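Local coordinates for protein DNA polymerase sliding clamp 3 (Sulfolobus tokodaii, PDB 3AIZ) that serves as a sliding-clamp subunit that helps encircle DNA and tethers the polymerase and other DNA-processing proteins to it, at residues Thr138-Ile143 with Leu227-Pro232; Ser206-Pro211 with Gly235-Tyr240. All coordinates share one frame; numbering follows the deposited sequence.

Contact 1. Residues Thr138-Ile143 with Leu227-Pro232; sequences TFTDII and LRYNLP
Phe139 points from its helix into the core of the DNA-clamp fold, where the side chains of Leu227 and Tyr229 rise from strand 223-231 to meet it. Helices of this fold pack on the inner, DNA-facing side of curved antiparallel sheets, and here the helix runs at 137° to the strand. Large side chains bridge the gap: the nearest CA atoms, those of Phe139 and Tyr229, are 10.3 Å apart. The phenol comes in at the edge of the Phe139 ring, nearly in its plane, with Tyr229 OH 3.2 Å from Phe139 CE2, an arrangement compatible with the slightly positive C-H rim. Leu227 supplies one of its two branch methyls at the far end of the same ring, CD2 lying 3.8 Å from Phe139 CZ. Thr140 adds its methyl, CG2 sitting 4.1 Å from Tyr229 CE2. With CG anti to the backbone N (chi1 177°), the Phe139 ring extends toward the strand. Ile143 CG1 lies over one face of it, toward the rim, while Val215 and Ile217 of strand 214-220 also touch the ring. The buried polar atoms are provided for: Tyr229 OH is hydrogen-bonded to Thr205 OG1, and Thr140 OG1, set between its own N and carbonyl carbon, turns back to the helix and hydrogen-bonds to Thr136 O.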
ATOM      1  N   THR C 138      -4.397 -19.298 -19.078  1.00 36.10           N
ATOM      2  CA  THR C 138      -4.886 -19.972 -17.881  1.00 34.82           C
ATOM      3  C   THR C 138      -3.773 -20.774 -17.215  1.00 35.75           C
ATOM      4  O   THR C 138      -3.628 -20.758 -15.993  1.00 34.54           O
ATOM      5  CB  THR C 138      -6.053 -20.922 -18.205  1.00 38.56           C
ATOM      6  OG1 THR C 138      -7.111 -20.191 -18.837  1.00 44.28           O
ATOM      7  CG2 THR C 138      -6.578 -21.572 -16.936  1.00 38.02           C
ATOM      8  N   PHE C 139      -2.987 -21.471 -18.027  1.00 34.60           N
ATOM      9  CA  PHE C 139      -1.923 -22.324 -17.513  1.00 34.77           C
ATOM     10  C   PHE C 139      -0.780 -21.516 -16.911  1.00 34.74           C
ATOM     11  O   PHE C 139      -0.330 -21.800 -15.801  1.00 32.79           O
ATOM     12  CB  PHE C 139      -1.392 -23.250 -18.609  1.00 34.71           C
ATOM     13  CG  PHE C 139      -0.241 -24.109 -18.168  1.00 33.25           C
ATOM     14  CD1 PHE C 139      -0.448 -25.185 -17.323  1.00 31.08           C
ATOM     15  CD2 PHE C 139       1.047 -23.839 -18.599  1.00 33.40           C
ATOM     16  CE1 PHE C 139       0.610 -25.975 -16.913  1.00 29.98           C
ATOM     17  CE2 PHE C 139       2.109 -24.627 -18.194  1.00 31.27           C
ATOM     18  CZ  PHE C 139       1.889 -25.696 -17.350  1.00 29.11           C
ATOM     19  N   THR C 140      -0.313 -20.512 -17.646  1.00 34.50           N
ATOM     20  CA  THR C 140       0.792 -19.680 -17.185  1.00 35.27           C
ATOM     21  C   THR C 140       0.449 -18.947 -15.887  1.00 38.99           C
ATOM     22  O   THR C 140       1.275 -18.871 -14.978  1.00 38.31           O
ATOM     23  CB  THR C 140       1.246 -18.674 -18.262  1.00 36.11           C
ATOM     24  OG1 THR C 140       0.120 -17.922 -18.729  1.00 36.75           O
ATOM     25  CG2 THR C 140       1.884 -19.405 -19.435  1.00 31.91           C
ATOM     26  N   ASP C 141      -0.769 -18.416 -15.805  1.00 36.09           N
ATOM     27  CA  ASP C 141      -1.245 -17.792 -14.573  1.00 36.68           C
ATOM     28  C   ASP C 141      -1.014 -18.720 -13.386  1.00 38.12           C
ATOM     29  O   ASP C 141      -0.415 -18.330 -12.385  1.00 43.33           O
ATOM     30  CB  ASP C 141      -2.734 -17.450 -14.675  1.00 39.92           C
ATOM     31  CG  ASP C 141      -2.991 -16.166 -15.441  1.00 44.65           C
ATOM     32  OD1 ASP C 141      -2.065 -15.334 -15.545  1.00 46.10           O
ATOM     33  OD2 ASP C 141      -4.127 -15.982 -15.930  1.00 43.89           O
ATOM     34  N   ILE C 142      -1.495 -19.952 -13.510  1.00 37.73           N
ATOM     35  CA  ILE C 142      -1.335 -20.951 -12.461  1.00 37.53           C
ATOM     36  C   ILE C 142       0.139 -21.221 -12.183  1.00 37.08           C
ATOM     37  O   ILE C 142       0.540 -21.415 -11.037  1.00 37.76           O
ATOM     38  CB  ILE C 142      -2.044 -22.265 -12.837  1.00 37.83           C
ATOM     39  CG1 ILE C 142      -3.552 -22.031 -12.954  1.00 34.94           C
ATOM     40  CG2 ILE C 142      -1.742 -23.352 -11.814  1.00 35.05           C
ATOM     41  CD1 ILE C 142      -4.339 -23.272 -13.297  1.00 41.33           C
ATOM     42  N   ILE C 143       0.941 -21.224 -13.241  1.00 38.51           N
ATOM     43  CA  ILE C 143       2.377 -21.436 -13.113  1.00 38.98           C
ATOM     44  C   ILE C 143       3.040 -20.301 -12.334  1.00 41.89           C
ATOM     45  O   ILE C 143       3.884 -20.540 -11.469  1.00 40.39           O
ATOM     46  CB  ILE C 143       3.042 -21.582 -14.491  1.00 37.22           C
ATOM     47  CG1 ILE C 143       2.545 -22.854 -15.173  1.00 37.79           C
ATOM     48  CG2 ILE C 143       4.545 -21.633 -14.353  1.00 37.93           C
ATOM     49  CD1 ILE C 143       2.765 -24.100 -14.344  1.00 36.63           C
ATOM     50  N   LEU C 227       5.885 -29.847 -22.206  1.00 27.59           N
ATOM     51  CA  LEU C 227       5.035 -28.677 -22.354  1.00 25.51           C
ATOM     52  C   LEU C 227       5.176 -28.138 -23.768  1.00 28.51           C
ATOM     53  O   LEU C 227       6.221 -27.603 -24.136  1.00 29.68           O
ATOM     54  CB  LEU C 227       5.416 -27.596 -21.344  1.00 25.63           C
ATOM     55  CG  LEU C 227       5.255 -27.932 -19.862  1.00 25.97           C
ATOM     56  CD1 LEU C 227       5.827 -26.819 -18.999  1.00 25.95           C
ATOM     57  CD2 LEU C 227       3.795 -28.189 -19.523  1.00 27.51           C
ATOM     58  N   ARG C 228       4.128 -28.297 -24.569  1.00 27.05           N
ATOM     59  CA  ARG C 228       4.130 -27.756 -25.919  1.00 27.00           C
ATOM     60  C   ARG C 228       3.278 -26.505 -25.988  1.00 30.56           C
ATOM     61  O   ARG C 228       2.051 -26.578 -25.980  1.00 33.56           O
ATOM     62  CB  ARG C 228       3.618 -28.782 -26.931  1.00 31.21           C
ATOM     63  CG  ARG C 228       3.131 -28.149 -28.227  1.00 29.95           C
ATOM     64  CD  ARG C 228       2.908 -29.177 -29.317  1.00 32.40           C
ATOM     65  NE  ARG C 228       4.161 -29.791 -29.744  1.00 33.91           N
ATOM     66  CZ  ARG C 228       4.309 -30.469 -30.877  1.00 34.96           C
ATOM     67  NH1 ARG C 228       3.280 -30.611 -31.701  1.00 33.02           N
ATOM     68  NH2 ARG C 228       5.485 -30.996 -31.191  1.00 30.96           N
ATOM     69  N   TYR C 229       3.935 -25.353 -26.043  1.00 32.45           N
ATOM     70  CA  TYR C 229       3.230 -24.097 -26.221  1.00 28.58           C
ATOM     71  C   TYR C 229       2.967 -23.869 -27.701  1.00 28.98           C
ATOM     72  O   TYR C 229       3.871 -23.507 -28.453  1.00 29.94           O
ATOM     73  CB  TYR C 229       4.032 -22.940 -25.632  1.00 26.44           C
ATOM     74  CG  TYR C 229       4.083 -22.939 -24.122  1.00 26.81           C
ATOM     75  CD1 TYR C 229       5.141 -23.527 -23.441  1.00 26.64           C
ATOM     76  CD2 TYR C 229       3.072 -22.348 -23.376  1.00 26.09           C
ATOM     77  CE1 TYR C 229       5.192 -23.524 -22.061  1.00 25.58           C
ATOM     78  CE2 TYR C 229       3.115 -22.341 -21.995  1.00 26.77           C
ATOM     79  CZ  TYR C 229       4.177 -22.929 -21.343  1.00 26.37           C
ATOM     80  OH  TYR C 229       4.221 -22.925 -19.967  1.00 25.69           O
ATOM     81  N   ASN C 230       1.726 -24.099 -28.116  1.00 29.74           N
ATOM     82  CA  ASN C 230       1.340 -23.940 -29.511  1.00 32.37           C
ATOM     83  C   ASN C 230       1.539 -22.515 -30.009  1.00 36.06           C
ATOM     84  O   ASN C 230       1.290 -21.550 -29.285  1.00 36.64           O
ATOM     85  CB  ASN C 230      -0.113 -24.368 -29.719  1.00 34.80           C
ATOM     86  CG  ASN C 230      -0.329 -25.847 -29.459  1.00 37.12           C
ATOM     87  OD1 ASN C 230      -1.330 -26.241 -28.860  1.00 38.93           O
ATOM     88  ND2 ASN C 230       0.612 -26.673 -29.906  1.00 32.22           N
ATOM     89  N   LEU C 231       1.991 -22.394 -31.252  1.00 36.71           N
ATOM     90  CA  LEU C 231       2.194 -21.095 -31.876  1.00 38.62           C
ATOM     91  C   LEU C 231       1.348 -20.990 -33.136  1.00 42.41           C
ATOM     92  O   LEU C 231       0.986 -22.007 -33.729  1.00 44.54           O
ATOM     93  CB  LEU C 231       3.671 -20.897 -32.221  1.00 39.91           C
ATOM     94  CG  LEU C 231       4.642 -20.826 -31.043  1.00 35.88           C
ATOM     95  CD1 LEU C 231       6.078 -20.878 -31.535  1.00 33.53           C
ATOM     96  CD2 LEU C 231       4.394 -19.570 -30.218  1.00 34.15           C
ATOM     97  N   PRO C 232       1.026 -19.757 -33.548  1.00 43.68           N
ATOM     98  CA  PRO C 232       0.252 -19.526 -34.771  1.00 43.78           C
ATOM     99  C   PRO C 232       0.874 -20.222 -35.979  1.00 44.56           C
ATOM    100  O   PRO C 232       2.081 -20.462 -36.003  1.00 42.25           O
ATOM    101  CB  PRO C 232       0.327 -18.007 -34.945  1.00 41.30           C
ATOM    102  CG  PRO C 232       0.488 -17.487 -33.561  1.00 43.23           C
ATOM    103  CD  PRO C 232       1.326 -18.502 -32.836  1.00 44.23           C
TER

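Contact 2. Residues Ser206-Pro211 with Gly235-Tyr240; sequences SKMRKP and GYADFY
Met208 drops its flexible side chain from the loop after helix 199-203 onto Ala237 and Phe239 of strand 235-241. In the DNA-clamp fold this strand lies where the sheet passes from one domain to the other: it pairs with strand 45-52 on one flank and with strand 223-231 on the other. The closely packed part is small and wholly apolar. Met208 CE rests 3.8 Å from Ala237 CB, and Met208 CG approaches Phe239 CE1 at 4.3 Å. Methionine suits the place because its unbranched chain can curl. Its first torsion (chi1 -72°) sets CG beside the backbone N, where it meets Phe239; bends at chi2 (-67°) and chi3 (-54°) then bring CE round to the alanine. Alanine is short enough to receive that methyl with the backbones only 8.8 Å apart at the CA atoms of Met208 and Ala237. Tyr229 and Thr17 also touch Met208, and Ile47 and Ile49 of the neighbouring strand 45-52 continue the apolar surface beside Phe239 and Ala237.

The loop's other side is polar and more open to solvent. Lys210 is exposed and only weakly paired, a site that suits a long charged chain. Lys207 and Arg209 are partly exposed but held by salt bridges, Lys207 to Glu20 and Arg209 to both Asp141 and Asp144. Across the sheet, Tyr236 points away from the loop and meets Arg228 in a cation-pi contact. What shapes the turn that delivers Met208 is a 3-10 backbone bond, Arg209 N to Ser206 O at 3.1 Å.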
ATOM      1  N   SER C 206       6.655 -19.562 -18.196  1.00 29.83           N
ATOM      2  CA  SER C 206       5.467 -18.722 -18.076  1.00 32.45           C
ATOM      3  C   SER C 206       5.451 -17.546 -19.055  1.00 35.58           C
ATOM      4  O   SER C 206       4.384 -17.097 -19.474  1.00 37.31           O
ATOM      5  CB  SER C 206       5.318 -18.215 -16.639  1.00 34.97           C
ATOM      6  OG  SER C 206       6.500 -17.568 -16.198  1.00 38.38           O
ATOM      7  N   LYS C 207       6.627 -17.048 -19.422  1.00 35.83           N
ATOM      8  CA  LYS C 207       6.711 -15.923 -20.349  1.00 34.46           C
ATOM      9  C   LYS C 207       6.352 -16.311 -21.783  1.00 37.30           C
ATOM     10  O   LYS C 207       6.621 -15.561 -22.721  1.00 39.30           O
ATOM     11  CB  LYS C 207       8.093 -15.262 -20.296  1.00 36.59           C
ATOM     12  CG  LYS C 207       8.199 -14.152 -19.256  1.00 40.36           C
ATOM     13  CD  LYS C 207       9.577 -13.503 -19.248  1.00 43.24           C
ATOM     14  CE  LYS C 207      10.531 -14.218 -18.304  1.00 47.57           C
ATOM     15  NZ  LYS C 207      10.731 -15.647 -18.671  1.00 50.92           N
ATOM     16  N   MET C 208       5.747 -17.485 -21.945  1.00 35.17           N
ATOM     17  CA  MET C 208       5.217 -17.905 -23.238  1.00 33.30           C
ATOM     18  C   MET C 208       3.762 -17.466 -23.365  1.00 32.93           C
ATOM     19  O   MET C 208       3.111 -17.711 -24.382  1.00 31.60           O
ATOM     20  CB  MET C 208       5.324 -19.422 -23.405  1.00 30.20           C
ATOM     21  CG  MET C 208       6.739 -19.936 -23.632  1.00 32.00           C
ATOM     22  SD  MET C 208       7.438 -19.416 -25.212  1.00 36.26           S
ATOM     23  CE  MET C 208       6.177 -19.994 -26.346  1.00 28.03           C
ATOM     24  N   ARG C 209       3.264 -16.816 -22.318  1.00 34.02           N
ATOM     25  CA  ARG C 209       1.883 -16.346 -22.259  1.00 35.85           C
ATOM     26  C   ARG C 209       1.417 -15.676 -23.549  1.00 35.80           C
ATOM     27  O   ARG C 209       0.497 -16.158 -24.210  1.00 38.31           O
ATOM     28  CB  ARG C 209       1.710 -15.375 -21.089  1.00 37.93           C
ATOM     29  CG  ARG C 209       0.365 -14.667 -21.056  1.00 43.17           C
ATOM     30  CD  ARG C 209       0.336 -13.619 -19.956  1.00 46.25           C
ATOM     31  NE  ARG C 209       0.830 -14.164 -18.695  1.00 52.23           N
ATOM     32  CZ  ARG C 209       0.070 -14.793 -17.805  1.00 51.42           C
ATOM     33  NH1 ARG C 209       0.606 -15.263 -16.686  1.00 45.23           N
ATOM     34  NH2 ARG C 209      -1.228 -14.951 -18.036  1.00 46.69           N
ATOM     35  N   LYS C 210       2.051 -14.563 -23.898  1.00 34.88           N
ATOM     36  CA  LYS C 210       1.646 -13.781 -25.063  1.00 37.15           C
ATOM     37  C   LYS C 210       1.707 -14.550 -26.387  1.00 36.46           C
ATOM     38  O   LYS C 210       0.707 -14.628 -27.104  1.00 36.29           O
ATOM     39  CB  LYS C 210       2.460 -12.487 -25.157  1.00 42.30           C
ATOM     40  CG  LYS C 210       2.211 -11.513 -24.018  1.00 44.00           C
ATOM     41  CD  LYS C 210       3.075 -10.269 -24.158  1.00 49.44           C
ATOM     42  CE  LYS C 210       2.899  -9.626 -25.526  1.00 52.18           C
ATOM     43  NZ  LYS C 210       1.482  -9.251 -25.789  1.00 53.91           N
ATOM     44  N   PRO C 211       2.878 -15.120 -26.718  1.00 35.45           N
ATOM     45  CA  PRO C 211       3.056 -15.779 -28.018  1.00 33.72           C
ATOM     46  C   PRO C 211       2.150 -16.991 -28.209  1.00 32.52           C
ATOM     47  O   PRO C 211       1.648 -17.210 -29.311  1.00 32.17           O
ATOM     48  CB  PRO C 211       4.520 -16.237 -27.984  1.00 31.38           C
ATOM     49  CG  PRO C 211       5.162 -15.423 -26.921  1.00 37.06           C
ATOM     50  CD  PRO C 211       4.102 -15.183 -25.903  1.00 36.24           C
ATOM     51  N   GLY C 235       2.923 -23.630 -35.544  1.00 42.81           N
ATOM     52  CA  GLY C 235       4.201 -23.603 -34.857  1.00 38.14           C
ATOM     53  C   GLY C 235       4.086 -24.162 -33.455  1.00 36.11           C
ATOM     54  O   GLY C 235       2.990 -24.489 -33.001  1.00 38.38           O
ATOM     55  N   TYR C 236       5.215 -24.278 -32.766  1.00 33.31           N
ATOM     56  CA  TYR C 236       5.212 -24.768 -31.393  1.00 32.12           C
ATOM     57  C   TYR C 236       6.535 -24.515 -30.676  1.00 33.43           C
ATOM     58  O   TYR C 236       7.566 -24.273 -31.305  1.00 30.89           O
ATOM     59  CB  TYR C 236       4.865 -26.261 -31.349  1.00 32.35           C
ATOM     60  CG  TYR C 236       5.798 -27.140 -32.152  1.00 34.75           C
ATOM     61  CD1 TYR C 236       7.020 -27.549 -31.631  1.00 34.00           C
ATOM     62  CD2 TYR C 236       5.456 -27.565 -33.429  1.00 33.60           C
ATOM     63  CE1 TYR C 236       7.876 -28.352 -32.363  1.00 35.70           C
ATOM     64  CE2 TYR C 236       6.306 -28.369 -34.167  1.00 34.00           C
ATOM     65  CZ  TYR C 236       7.514 -28.760 -33.629  1.00 36.43           C
ATOM     66  OH  TYR C 236       8.363 -29.561 -34.360  1.00 36.23           O
ATOM     67  N   ALA C 237       6.484 -24.567 -29.350  1.00 33.50           N
ATOM     68  CA  ALA C 237       7.669 -24.453 -28.513  1.00 31.99           C
ATOM     69  C   ALA C 237       7.646 -25.569 -27.476  1.00 30.67           C
ATOM     70  O   ALA C 237       6.928 -25.486 -26.482  1.00 32.24           O
ATOM     71  CB  ALA C 237       7.714 -23.093 -27.836  1.00 28.69           C
ATOM     72  N   ASP C 238       8.425 -26.618 -27.716  1.00 31.13           N
ATOM     73  CA  ASP C 238       8.431 -27.778 -26.833  1.00 29.97           C
ATOM     74  C   ASP C 238       9.445 -27.646 -25.704  1.00 30.36           C
ATOM     75  O   ASP C 238      10.596 -27.271 -25.928  1.00 31.62           O
ATOM     76  CB  ASP C 238       8.701 -29.059 -27.627  1.00 30.02           C
ATOM     77  CG  ASP C 238       7.533 -29.455 -28.511  1.00 33.99           C
ATOM     78  OD1 ASP C 238       6.429 -28.901 -28.327  1.00 32.97           O
ATOM     79  OD2 ASP C 238       7.718 -30.326 -29.388  1.00 39.29           O
ATOM     80  N   PHE C 239       9.006 -27.959 -24.491  1.00 29.72           N
ATOM     81  CA  PHE C 239       9.892 -27.989 -23.335  1.00 28.94           C
ATOM     82  C   PHE C 239       9.850 -29.362 -22.673  1.00 31.63           C
ATOM     83  O   PHE C 239       8.842 -29.742 -22.077  1.00 32.64           O
ATOM     84  CB  PHE C 239       9.504 -26.904 -22.329  1.00 27.17           C
ATOM     85  CG  PHE C 239       9.696 -25.505 -22.840  1.00 29.26           C
ATOM     86  CD1 PHE C 239       8.746 -24.913 -23.655  1.00 28.18           C
ATOM     87  CD2 PHE C 239      10.827 -24.780 -22.503  1.00 30.34           C
ATOM     88  CE1 PHE C 239       8.921 -23.626 -24.127  1.00 28.20           C
ATOM     89  CE2 PHE C 239      11.007 -23.493 -22.972  1.00 29.61           C
ATOM     90  CZ  PHE C 239      10.052 -22.915 -23.784  1.00 29.38           C
ATOM     91  N   TYR C 240      10.944 -30.109 -22.790  1.00 29.67           N
ATOM     92  CA  TYR C 240      11.053 -31.412 -22.147  1.00 30.69           C
ATOM     93  C   TYR C 240      11.806 -31.286 -20.829  1.00 32.44           C
ATOM     94  O   TYR C 240      13.000 -30.986 -20.815  1.00 33.72           O
ATOM     95  CB  TYR C 240      11.769 -32.410 -23.061  1.00 33.23           C
ATOM     96  CG  TYR C 240      11.062 -32.668 -24.372  1.00 31.75           C
ATOM     97  CD1 TYR C 240      11.196 -31.788 -25.438  1.00 31.57           C
ATOM     98  CD2 TYR C 240      10.268 -33.793 -24.547  1.00 30.42           C
ATOM     99  CE1 TYR C 240      10.555 -32.019 -26.639  1.00 33.05           C
ATOM    100  CE2 TYR C 240       9.622 -34.032 -25.747  1.00 31.01           C
ATOM    101  CZ  TYR C 240       9.771 -33.142 -26.789  1.00 32.54           C
ATOM    102  OH  TYR C 240       9.133 -33.369 -27.988  1.00 32.26           O
TER

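The two contacts lie side by side in one core, their centres about 6 Å apart, and all four segments belong to the C-terminal PCNA domain. Their order along the chain alternates: 138-143, 206-211, 227-232, 235-240. Strands 223-231 and 235-241 are consecutive neighbours in the nine-stranded sheet, so contact 1 and contact 2 set a helix and a loop on adjoining strands. Two salt bridges join the contacts: Asp141 OD1 to Arg209 NH2 (2.7 Å) between helix and loop, and Arg228 NE to Asp238 OD1 (2.8 Å) between the strands. Helix 136-149 and the 206-211 loop thus pack on a sheet that runs through both domains of the subunit.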